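Local coordinates for protein TlmII (Streptoalloteichus hindustanus, PDB 4HVM) that takes part in tallysomycin biosynthesis as a condensation-domain protein and probably binds phosphopantetheine, at residues 29-34 with 409-414; 57-62 with 158-163; 197-202 with 336-341; 454-457 with 462-465. One frame throughout, in Å; residues are numbered along the deposited sequence.

Contact 1 of 4, residues 29-34 with 409-414; sequences EAPPAA and TDTWDG
Thr-411 meets Glu-29, Ala-30 and Pro-31 where two loops of the condensation-domain fold pass each other. One loop follows helix 18-27 in the N-terminal half. The other leads into strand 417-424 in the C-terminal half. The contact is light and has no hydrogen bond across it. CG2 of Thr-411 faces the backbone, lying 4.2 Å from Glu-29 O and 4.3 Å from Ala-30 CA. The hydroxyl comes in beside it: OG1 is 4.3 Å from CD of the Pro-31 ring. The torsion explains this pairing. OG1 sits between the backbone N and the carbonyl carbon (chi1 66°), with CG2 beside the backbone N. This setting turns OG1 to Pro-31 CD and CG2 to Glu-29 O. Each loop also has its own internal bond. Ala-34 N gives a 2.8 Å bond to Pro-31 O at the start of a short 3-10 turn. Asp-410 OD1 takes a weak bond from Trp-412 N, closing an Asx turn around Thr-411. The other carboxylate oxygen, OD2, forms a salt bridge with Arg-352. Arg-435 makes a cation-pi contact with the Trp-412 ring. Around the contact, helix 18-27 ends just before Glu-29 and strand 36-44 of the five-stranded sheet follows Ala-34, while strand 417-424 belongs to the six-stranded sheet.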
loop_
_atom_site.group_PDB
_atom_site.type_symbol
_atom_site.label_atom_id
_atom_site.label_comp_id
_atom_site.label_asym_id
_atom_site.label_seq_id
_atom_site.Cartn_x
_atom_site.Cartn_y
_atom_site.Cartn_z
ATOM N N GLU A 29 15.736 10.056 -4.497
ATOM C CA GLU A 29 15.929 10.665 -5.810
ATOM C C GLU A 29 14.635 10.758 -6.615
ATOM O O GLU A 29 14.614 11.318 -7.711
ATOM C CB GLU A 29 17.000 9.912 -6.601
ATOM C CG GLU A 29 18.423 10.214 -6.156
ATOM C CD GLU A 29 19.442 9.271 -6.770
ATOM O OE1 GLU A 29 20.527 9.747 -7.166
ATOM O OE2 GLU A 29 19.159 8.055 -6.847
ATOM N N ALA A 30 13.559 10.205 -6.066
ATOM C CA ALA A 30 12.248 10.301 -6.688
ATOM C C ALA A 30 11.589 11.604 -6.253
ATOM O O ALA A 30 11.966 12.171 -5.227
ATOM C CB ALA A 30 11.391 9.112 -6.286
ATOM N N PRO A 31 10.615 12.097 -7.041
ATOM C CA PRO A 31 9.845 13.259 -6.586
ATOM C C PRO A 31 9.174 12.977 -5.247
ATOM O O PRO A 31 8.590 11.909 -5.069
ATOM C CB PRO A 31 8.792 13.444 -7.689
ATOM C CG PRO A 31 8.805 12.168 -8.476
ATOM C CD PRO A 31 10.210 11.670 -8.390
ATOM N N PRO A 32 9.262 13.932 -4.310
ATOM C CA PRO A 32 8.792 13.778 -2.929
ATOM C C PRO A 32 7.332 13.350 -2.824
ATOM O O PRO A 32 6.947 12.730 -1.833
ATOM C CB PRO A 32 8.985 15.181 -2.331
ATOM C CG PRO A 32 9.158 16.094 -3.498
ATOM C CD PRO A 32 9.813 15.274 -4.554
ATOM N N ALA A 33 6.535 13.668 -3.836
ATOM C CA ALA A 33 5.118 13.331 -3.825
ATOM C C ALA A 33 4.898 11.833 -4.029
ATOM O O ALA A 33 3.815 11.312 -3.754
ATOM C CB ALA A 33 4.378 14.127 -4.888
ATOM N N ALA A 34 5.927 11.143 -4.510
ATOM C CA ALA A 34 5.829 9.709 -4.765
ATOM C C ALA A 34 5.762 8.919 -3.466
ATOM O O ALA A 34 5.353 7.756 -3.457
ATOM C CB ALA A 34 7.000 9.235 -5.606
ATOM N N THR A 409 13.219 13.327 -14.678
ATOM C CA THR A 409 14.000 12.192 -14.205
ATOM C C THR A 409 13.153 10.925 -14.186
ATOM O O THR A 409 12.145 10.845 -13.482
ATOM C CB THR A 409 14.586 12.444 -12.805
ATOM O OG1 THR A 409 15.356 13.654 -12.819
ATOM C CG2 THR A 409 15.478 11.285 -12.382
ATOM N N ASP A 410 13.575 9.938 -14.969
ATOM C CA ASP A 410 12.869 8.667 -15.072
ATOM C C ASP A 410 13.172 7.767 -13.874
ATOM O O ASP A 410 14.303 7.317 -13.693
ATOM C CB ASP A 410 13.253 7.965 -16.377
ATOM C CG ASP A 410 12.448 6.703 -16.628
ATOM O OD1 ASP A 410 11.355 6.553 -16.037
ATOM O OD2 ASP A 410 12.913 5.865 -17.429
ATOM N N THR A 411 12.154 7.512 -13.056
ATOM C CA THR A 411 12.313 6.661 -11.881
ATOM C C THR A 411 11.324 5.496 -11.883
ATOM O O THR A 411 11.028 4.924 -10.834
ATOM C CB THR A 411 12.151 7.458 -10.568
ATOM O OG1 THR A 411 10.805 7.940 -10.456
ATOM C CG2 THR A 411 13.126 8.633 -10.525
ATOM N N TRP A 412 10.816 5.152 -13.062
ATOM C CA TRP A 412 9.874 4.045 -13.209
ATOM C C TRP A 412 10.576 2.710 -12.964
ATOM O O TRP A 412 11.626 2.447 -13.549
ATOM C CB TRP A 412 9.245 4.094 -14.604
ATOM C CG TRP A 412 8.396 2.914 -14.955
ATOM C CD1 TRP A 412 7.356 2.408 -14.235
ATOM C CD2 TRP A 412 8.497 2.108 -16.136
ATOM N NE1 TRP A 412 6.812 1.327 -14.886
ATOM C CE2 TRP A 412 7.495 1.122 -16.057
ATOM C CE3 TRP A 412 9.344 2.121 -17.248
ATOM C CZ2 TRP A 412 7.315 0.157 -17.046
ATOM C CZ3 TRP A 412 9.165 1.162 -18.230
ATOM C CH2 TRP A 412 8.159 0.194 -18.123
ATOM N N ASP A 413 10.002 1.871 -12.103
ATOM C CA ASP A 413 10.671 0.633 -11.692
ATOM C C ASP A 413 10.549 -0.511 -12.696
ATOM O O ASP A 413 11.222 -1.532 -12.563
ATOM C CB ASP A 413 10.222 0.177 -10.292
ATOM C CG ASP A 413 8.737 -0.169 -10.220
ATOM O OD1 ASP A 413 8.054 -0.162 -11.266
ATOM O OD2 ASP A 413 8.257 -0.461 -9.103
ATOM N N GLY A 414 9.684 -0.343 -13.691
ATOM C CA GLY A 414 9.537 -1.340 -14.733
ATOM C C GLY A 414 8.245 -2.129 -14.657
ATOM O O GLY A 414 7.978 -2.970 -15.517
#

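Contact 2 of 4, residues 57-62 with 158-163; sequences DEVLDA and WQAYYG
The backbones come closest at Glu-58 and Ala-160, whose CA atoms are 7.4 Å apart. The two segments are the C-terminal ends of helices 49-62 and 147-161, which pack on one another in the N-terminal half of the condensation-domain fold. The small side chain of Ala-160 points toward the other helix and is met by two residues in succession. Val-59 brings one methyl, CG2, to 4.2 Å from Ala-160 CB. This is a plain apolar contact, and it is buried. Val-59 also touches Ala-156 and Val-157, one turn before Ala-160 on helix 147-161. Glu-58 comes alongside as an extended chain. Its CG is anti to the backbone N (chi1 179°), and chi2 is also close to 180°, which carries the carboxylate across to the alanine. OE1 of Glu-58 ends 4.0 Å from Ala-160 CB. This is a touch of carboxylate on methyl, with no hydrogen bond. Ala-55 and Phe-165 complete the surroundings of Ala-160. Trp-158 and Tyr-161 leave their helix on the side away from 57-62; Trp-158 touches Leu-52, and the Tyr-161 hydroxyl bonds to Asp-48 N. The helix then closes with a Schellman motif, in which Gly-163 has positive phi (79°). Tyr-161 turns an edge to the Tyr-162 ring, its CD2 3.9 Å above the ring centre, and Trp-158 CZ3 lies over the rim of one face of Tyr-161.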
loop_
_atom_site.group_PDB
_atom_site.type_symbol
_atom_site.label_atom_id
_atom_site.label_comp_id
_atom_site.label_asym_id
_atom_site.label_seq_id
_atom_site.Cartn_x
_atom_site.Cartn_y
_atom_site.Cartn_z
ATOM N N ASP A 57 -5.638 17.184 16.970
ATOM C CA ASP A 57 -4.451 17.697 17.643
ATOM C C ASP A 57 -4.008 16.754 18.753
ATOM O O ASP A 57 -2.813 16.582 18.997
ATOM C CB ASP A 57 -4.723 19.087 18.222
ATOM C CG ASP A 57 -4.844 20.152 17.149
ATOM O OD1 ASP A 57 -4.126 20.054 16.131
ATOM O OD2 ASP A 57 -5.656 21.087 17.322
ATOM N N GLU A 58 -4.982 16.145 19.421
ATOM C CA GLU A 58 -4.711 15.215 20.510
ATOM C C GLU A 58 -3.995 13.970 19.996
ATOM O O GLU A 58 -3.068 13.466 20.633
ATOM C CB GLU A 58 -6.016 14.830 21.212
ATOM C CG GLU A 58 -5.856 13.848 22.360
ATOM C CD GLU A 58 -7.177 13.526 23.031
ATOM O OE1 GLU A 58 -8.143 14.299 22.851
ATOM O OE2 GLU A 58 -7.251 12.495 23.734
ATOM N N VAL A 59 -4.427 13.484 18.836
ATOM C CA VAL A 59 -3.825 12.305 18.225
ATOM C C VAL A 59 -2.439 12.620 17.675
ATOM O O VAL A 59 -1.514 11.815 17.806
ATOM C CB VAL A 59 -4.719 11.736 17.105
ATOM C CG1 VAL A 59 -4.019 10.589 16.393
ATOM C CG2 VAL A 59 -6.044 11.275 17.683
ATOM N N LEU A 60 -2.296 13.799 17.075
ATOM C CA LEU A 60 -1.002 14.248 16.560
ATOM C C LEU A 60 0.022 14.381 17.680
ATOM O O LEU A 60 1.225 14.261 17.452
ATOM C CB LEU A 60 -1.138 15.584 15.820
ATOM C CG LEU A 60 -1.856 15.538 14.465
ATOM C CD1 LEU A 60 -1.909 16.920 13.825
ATOM C CD2 LEU A 60 -1.197 14.524 13.533
ATOM N N ASP A 61 -0.466 14.628 18.890
ATOM C CA ASP A 61 0.394 14.761 20.055
ATOM C C ASP A 61 0.770 13.394 20.610
ATOM O O ASP A 61 1.938 13.128 20.893
ATOM C CB ASP A 61 -0.305 15.590 21.135
ATOM C CG ASP A 61 0.450 15.596 22.455
ATOM O OD1 ASP A 61 1.303 16.489 22.651
ATOM O OD2 ASP A 61 0.185 14.714 23.301
ATOM N N ALA A 62 -0.231 12.532 20.759
ATOM C CA ALA A 62 -0.048 11.229 21.389
ATOM C C ALA A 62 0.871 10.309 20.592
ATOM O O ALA A 62 1.464 9.387 21.149
ATOM C CB ALA A 62 -1.393 10.560 21.619
ATOM N N TRP A 158 -11.309 9.875 15.483
ATOM C CA TRP A 158 -12.725 9.735 15.799
ATOM C C TRP A 158 -12.937 9.157 17.195
ATOM O O TRP A 158 -13.933 9.456 17.856
ATOM C CB TRP A 158 -13.433 8.880 14.748
ATOM C CG TRP A 158 -13.751 9.633 13.487
ATOM C CD1 TRP A 158 -13.181 9.460 12.259
ATOM C CD2 TRP A 158 -14.710 10.688 13.340
ATOM N NE1 TRP A 158 -13.732 10.339 11.353
ATOM C CE2 TRP A 158 -14.673 11.104 11.994
ATOM C CE3 TRP A 158 -15.598 11.319 14.215
ATOM C CZ2 TRP A 158 -15.492 12.122 11.503
ATOM C CZ3 TRP A 158 -16.409 12.329 13.728
ATOM C CH2 TRP A 158 -16.351 12.721 12.385
ATOM N N GLN A 159 -12.001 8.324 17.639
ATOM C CA GLN A 159 -12.044 7.796 18.996
ATOM C C GLN A 159 -11.879 8.918 20.016
ATOM O O GLN A 159 -12.566 8.945 21.038
ATOM C CB GLN A 159 -10.959 6.736 19.208
ATOM C CG GLN A 159 -11.308 5.353 18.672
ATOM C CD GLN A 159 -10.299 4.292 19.087
ATOM O OE1 GLN A 159 -9.230 4.605 19.614
ATOM N NE2 GLN A 159 -10.640 3.028 18.855
ATOM N N ALA A 160 -10.966 9.840 19.729
ATOM C CA ALA A 160 -10.714 10.975 20.607
ATOM C C ALA A 160 -11.916 11.907 20.642
ATOM O O ALA A 160 -12.183 12.549 21.658
ATOM C CB ALA A 160 -9.469 11.726 20.158
ATOM N N TYR A 161 -12.642 11.968 19.529
ATOM C CA TYR A 161 -13.819 12.821 19.412
ATOM C C TYR A 161 -14.901 12.422 20.411
ATOM O O TYR A 161 -15.640 13.270 20.913
ATOM C CB TYR A 161 -14.365 12.764 17.983
ATOM C CG TYR A 161 -15.589 13.618 17.738
ATOM C CD1 TYR A 161 -15.471 14.980 17.495
ATOM C CD2 TYR A 161 -16.863 13.060 17.734
ATOM C CE1 TYR A 161 -16.585 15.766 17.260
ATOM C CE2 TYR A 161 -17.986 13.839 17.504
ATOM C CZ TYR A 161 -17.840 15.191 17.267
ATOM O OH TYR A 161 -18.953 15.969 17.037
ATOM N N TYR A 162 -14.983 11.126 20.698
ATOM C CA TYR A 162 -15.977 10.607 21.630
ATOM C C TYR A 162 -15.384 10.341 23.008
ATOM O O TYR A 162 -16.093 9.926 23.924
ATOM C CB TYR A 162 -16.615 9.329 21.083
ATOM C CG TYR A 162 -17.639 9.573 20.002
ATOM C CD1 TYR A 162 -18.812 10.260 20.278
ATOM C CD2 TYR A 162 -17.442 9.110 18.707
ATOM C CE1 TYR A 162 -19.756 10.487 19.297
ATOM C CE2 TYR A 162 -18.381 9.331 17.718
ATOM C CZ TYR A 162 -19.538 10.021 18.020
ATOM O OH TYR A 162 -20.479 10.245 17.043
ATOM N N GLY A 163 -14.085 10.581 23.149
ATOM C CA GLY A 163 -13.396 10.336 24.403
ATOM C C GLY A 163 -13.080 8.866 24.604
ATOM O O GLY A 163 -13.019 8.379 25.734
#

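Contact 3 of 4, residues 197-202 with 336-341; sequences RRLPAL and HDVVDL. With SO4 (sulfate ion), chain E.
Leu-199 packs against Leu-341 and Val-338 of helix 335-344, near the C-terminal end of helix 185-198. From CB its chain runs out through CG, which lies beside the backbone N (chi1 -77°), and the contact is made at the two terminal methyls. CD1 does most of it. This methyl is 3.7 Å from Leu-341 CG and 4.0 Å from Val-338 O. CD2 turns to Val-338 and lies 4.4 Å from its CG1. Trp-357 also touches Leu-199. Arg-198 holds a sulfate, probably from the crystallisation liquor. NH2 bonds to sulfate O3 at 2.6 Å, and NH1 bonds to O4 at 2.8 Å, with the sulfur in the guanidinium plane at its edge. NH2 is also hydrogen-bonded to Trp-194 O, and the indole of Trp-194 makes a cation-pi contact. Sulfate O1 lies over one face of the Arg-197 guanidinium, toward its rim, without a hydrogen bond. A leucine in place of Arg-198 has no N-H groups, and the sulfate would probably be held less firmly, with Trp-194 O and its ring losing their partner. The arrangement combines a bidentate arginine-sulfate interaction with apolar packing of the end of helix 185-198 on helix 335-344.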
loop_
_atom_site.group_PDB
_atom_site.type_symbol
_atom_site.label_atom_id
_atom_site.label_comp_id
_atom_site.label_asym_id
_atom_site.label_seq_id
_atom_site.Cartn_x
_atom_site.Cartn_y
_atom_site.Cartn_z
ATOM N N ARG A 197 20.613 -17.811 -5.261
ATOM C CA ARG A 197 20.535 -18.976 -6.134
ATOM C C ARG A 197 19.392 -18.863 -7.143
ATOM O O ARG A 197 19.457 -19.437 -8.231
ATOM C CB ARG A 197 20.389 -20.250 -5.294
ATOM C CG ARG A 197 20.198 -21.525 -6.103
ATOM C CD ARG A 197 19.936 -22.734 -5.210
ATOM N NE ARG A 197 21.161 -23.434 -4.832
ATOM C CZ ARG A 197 21.852 -23.194 -3.723
ATOM N NH1 ARG A 197 21.444 -22.263 -2.870
ATOM N NH2 ARG A 197 22.955 -23.885 -3.466
ATOM N N ARG A 198 18.357 -18.108 -6.790
ATOM C CA ARG A 198 17.141 -18.058 -7.603
ATOM C C ARG A 198 17.011 -16.832 -8.508
ATOM O O ARG A 198 16.426 -16.918 -9.588
ATOM C CB ARG A 198 15.907 -18.207 -6.712
ATOM C CG ARG A 198 15.676 -19.641 -6.275
ATOM C CD ARG A 198 14.707 -19.741 -5.118
ATOM N NE ARG A 198 14.562 -21.119 -4.659
ATOM C CZ ARG A 198 15.445 -21.748 -3.888
ATOM N NH1 ARG A 198 15.226 -23.003 -3.521
ATOM N NH2 ARG A 198 16.546 -21.124 -3.484
ATOM N N LEU A 199 17.554 -15.701 -8.068
ATOM C CA LEU A 199 17.507 -14.464 -8.853
ATOM C C LEU A 199 18.030 -14.563 -10.299
ATOM O O LEU A 199 17.410 -14.011 -11.209
ATOM C CB LEU A 199 18.194 -13.312 -8.108
ATOM C CG LEU A 199 17.402 -12.674 -6.964
ATOM C CD1 LEU A 199 18.205 -11.570 -6.293
ATOM C CD2 LEU A 199 16.066 -12.141 -7.464
ATOM N N PRO A 200 19.169 -15.250 -10.522
ATOM C CA PRO A 200 19.632 -15.346 -11.912
ATOM C C PRO A 200 18.707 -16.172 -12.806
ATOM O O PRO A 200 18.719 -15.990 -14.023
ATOM C CB PRO A 200 20.985 -16.052 -11.781
ATOM C CG PRO A 200 21.430 -15.772 -10.394
ATOM C CD PRO A 200 20.174 -15.784 -9.584
ATOM N N ALA A 201 17.922 -17.064 -12.212
ATOM C CA ALA A 201 17.076 -17.966 -12.986
ATOM C C ALA A 201 15.731 -17.347 -13.357
ATOM O O ALA A 201 14.955 -17.939 -14.105
ATOM C CB ALA A 201 16.870 -19.268 -12.232
ATOM N N LEU A 202 15.455 -16.158 -12.831
ATOM C CA LEU A 202 14.210 -15.462 -13.138
ATOM C C LEU A 202 14.098 -15.178 -14.633
ATOM O O LEU A 202 15.008 -14.600 -15.227
ATOM C CB LEU A 202 14.113 -14.154 -12.351
ATOM C CG LEU A 202 13.242 -14.141 -11.095
ATOM C CD1 LEU A 202 13.675 -15.209 -10.112
ATOM C CD2 LEU A 202 13.272 -12.775 -10.433
ATOM N N HIS A 336 13.969 -4.387 -0.356
ATOM C CA HIS A 336 15.113 -3.546 -0.681
ATOM C C HIS A 336 16.399 -4.364 -0.708
ATOM O O HIS A 336 17.296 -4.093 -1.505
ATOM C CB HIS A 336 15.229 -2.374 0.298
ATOM C CG HIS A 336 15.460 -2.784 1.718
ATOM N ND1 HIS A 336 16.719 -2.993 2.237
ATOM C CD2 HIS A 336 14.592 -3.012 2.733
ATOM C CE1 HIS A 336 16.619 -3.339 3.508
ATOM N NE2 HIS A 336 15.339 -3.359 3.833
ATOM N N ASP A 337 16.477 -5.374 0.154
ATOM C CA ASP A 337 17.632 -6.263 0.187
ATOM C C ASP A 337 17.641 -7.173 -1.034
ATOM O O ASP A 337 18.703 -7.544 -1.534
ATOM C CB ASP A 337 17.648 -7.093 1.471
ATOM C CG ASP A 337 18.097 -6.289 2.677
ATOM O OD1 ASP A 337 19.048 -5.487 2.538
ATOM O OD2 ASP A 337 17.503 -6.463 3.764
ATOM N N VAL A 338 16.451 -7.530 -1.511
ATOM C CA VAL A 338 16.318 -8.324 -2.728
ATOM C C VAL A 338 16.735 -7.502 -3.943
ATOM O O VAL A 338 17.467 -7.985 -4.806
ATOM C CB VAL A 338 14.877 -8.843 -2.914
ATOM C CG1 VAL A 338 14.691 -9.423 -4.306
ATOM C CG2 VAL A 338 14.553 -9.885 -1.861
ATOM N N VAL A 339 16.271 -6.256 -3.993
ATOM C CA VAL A 339 16.596 -5.342 -5.085
ATOM C C VAL A 339 18.099 -5.098 -5.183
ATOM O O VAL A 339 18.684 -5.192 -6.263
ATOM C CB VAL A 339 15.861 -3.996 -4.929
ATOM C CG1 VAL A 339 16.502 -2.929 -5.801
ATOM C CG2 VAL A 339 14.385 -4.157 -5.260
ATOM N N ASP A 340 18.718 -4.789 -4.047
ATOM C CA ASP A 340 20.163 -4.600 -3.981
ATOM C C ASP A 340 20.892 -5.838 -4.491
ATOM O O ASP A 340 21.870 -5.734 -5.231
ATOM C CB ASP A 340 20.602 -4.300 -2.545
ATOM C CG ASP A 340 20.096 -2.956 -2.042
ATOM O OD1 ASP A 340 19.846 -2.063 -2.881
ATOM O OD2 ASP A 340 19.954 -2.791 -0.810
ATOM N N LEU A 341 20.405 -7.008 -4.090
ATOM C CA LEU A 341 21.023 -8.271 -4.475
ATOM C C LEU A 341 20.904 -8.521 -5.974
ATOM O O LEU A 341 21.870 -8.922 -6.624
ATOM C CB LEU A 341 20.402 -9.431 -3.696
ATOM C CG LEU A 341 20.982 -10.818 -3.964
ATOM C CD1 LEU A 341 22.488 -10.830 -3.738
ATOM C CD2 LEU A 341 20.298 -11.847 -3.081
HETATM S S SO4 E . 17.864 -24.177 -1.533
HETATM O O1 SO4 E . 18.736 -24.995 -2.372
HETATM O O2 SO4 E . 18.289 -24.236 -0.135
HETATM O O3 SO4 E . 17.945 -22.794 -1.993
HETATM O O4 SO4 E . 16.495 -24.680 -1.646
#

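Contact 4 of 4, residues 454-457 with 462-465; sequences MAQA and SAPL
The amide of Gln-456 is the flat group here, and Ala-463 lies over one of its faces. The methyl CB of Ala-463 is 3.6 Å from Gln-456 NE2 and stands almost straight above that nitrogen. CD of the amide is farther from it, at 4.2 Å. The contact is a chain reversal after helix 445-459, where the last modelled part of the chain folds over the helix in the C-terminal half of the condensation-domain fold. No hydrogen bond crosses between the two segments. NE2 does make a weak hydrogen bond to Asp-460 O, in the short link between them. Gln-456 reaches this place by its shape. CG is anti to the backbone N (chi1 -178°), and the chain then bends at chi2 (62°), turning the amide under the methyl. Asp-460 OD1 accepts a hydrogen bond from Ser-462 N and so forms an Asx turn as the chain reverses. Leu-465 lies on more buried ground. It touches Leu-248 and Trp-251 of helix 241-255 and Leu-317 of helix 314-330, and its backbone is hydrogen-bonded to Pro-312. Across the contact, the aliphatic part of Gln-456 crosses Leu-465 at an angle, and the meeting is made by one methyl: Leu-465 CD2 lies 3.8 Å from Gln-456 CG and 4.0 Å from Gln-456 CB.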
loop_
_atom_site.group_PDB
_atom_site.type_symbol
_atom_site.label_atom_id
_atom_site.label_comp_id
_atom_site.label_asym_id
_atom_site.label_seq_id
_atom_site.Cartn_x
_atom_site.Cartn_y
_atom_site.Cartn_z
HETATM N N MSE A 454 -13.836 -14.360 -12.060
HETATM C CA MSE A 454 -14.292 -14.219 -10.681
HETATM C C MSE A 454 -15.659 -14.857 -10.481
HETATM O O MSE A 454 -15.882 -15.576 -9.506
HETATM C CB MSE A 454 -14.333 -12.747 -10.270
HETATM C CG MSE A 454 -12.998 -12.197 -9.809
HETATM SE SE MSE A 454 -13.122 -10.356 -9.208
HETATM C CE MSE A 454 -13.549 -9.543 -10.921
ATOM N N ALA A 455 -16.572 -14.590 -11.411
ATOM C CA ALA A 455 -17.902 -15.184 -11.374
ATOM C C ALA A 455 -17.809 -16.703 -11.373
ATOM O O ALA A 455 -18.504 -17.373 -10.611
ATOM C CB ALA A 455 -18.730 -14.708 -12.555
ATOM N N GLN A 456 -16.934 -17.234 -12.219
ATOM C CA GLN A 456 -16.717 -18.670 -12.304
ATOM C C GLN A 456 -16.125 -19.218 -11.009
ATOM O O GLN A 456 -16.526 -20.283 -10.540
ATOM C CB GLN A 456 -15.794 -18.997 -13.477
ATOM C CG GLN A 456 -15.553 -20.476 -13.677
ATOM C CD GLN A 456 -16.826 -21.228 -13.995
ATOM O OE1 GLN A 456 -17.339 -21.157 -15.112
ATOM N NE2 GLN A 456 -17.343 -21.957 -13.013
ATOM N N ALA A 457 -15.177 -18.484 -10.433
ATOM C CA ALA A 457 -14.491 -18.938 -9.226
ATOM C C ALA A 457 -15.433 -19.089 -8.036
ATOM O O ALA A 457 -15.215 -19.933 -7.166
ATOM C CB ALA A 457 -13.348 -17.997 -8.875
ATOM N N SER A 462 -14.013 -25.606 -9.162
ATOM C CA SER A 462 -13.445 -26.815 -9.751
ATOM C C SER A 462 -13.601 -26.836 -11.267
ATOM O O SER A 462 -12.926 -27.597 -11.961
ATOM C CB SER A 462 -14.093 -28.061 -9.152
ATOM O OG SER A 462 -13.792 -28.167 -7.775
ATOM N N ALA A 463 -14.497 -25.995 -11.774
ATOM C CA ALA A 463 -14.755 -25.912 -13.207
ATOM C C ALA A 463 -13.662 -25.131 -13.936
ATOM O O ALA A 463 -13.097 -24.185 -13.389
ATOM C CB ALA A 463 -16.118 -25.284 -13.457
ATOM N N PRO A 464 -13.358 -25.534 -15.178
ATOM C CA PRO A 464 -12.335 -24.856 -15.981
ATOM C C PRO A 464 -12.660 -23.386 -16.223
ATOM O O PRO A 464 -13.791 -23.051 -16.568
ATOM C CB PRO A 464 -12.383 -25.614 -17.312
ATOM C CG PRO A 464 -12.905 -26.957 -16.957
ATOM C CD PRO A 464 -13.892 -26.725 -15.859
ATOM N N LEU A 465 -11.672 -22.520 -16.033
ATOM C CA LEU A 465 -11.825 -21.105 -16.342
ATOM C C LEU A 465 -11.920 -20.931 -17.856
ATOM O O LEU A 465 -11.451 -21.795 -18.597
ATOM C CB LEU A 465 -10.645 -20.315 -15.769
ATOM C CG LEU A 465 -10.594 -20.240 -14.243
ATOM C CD1 LEU A 465 -9.368 -19.482 -13.775
ATOM C CD2 LEU A 465 -11.856 -19.599 -13.692
#

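The four contacts are spread over both halves of the chain, and none touches another. Contact 1 joins residues far apart in sequence, and contacts 2 and 3 lie one after the other inside the loop it closes. Contact 4 follows it near the end of the model. Contacts 2 and 3 lie on opposite sides of the chain's centre, with their own centres 43 Å apart, although helices 147-161 and 185-198 follow each other in sequence. Contact 3 is the nearest neighbour of contact 1, at about 8 Å between nearest atoms. Contact 2 lies in the N-terminal half and contacts 3 and 4 in the C-terminal half; contact 1 joins loops of both.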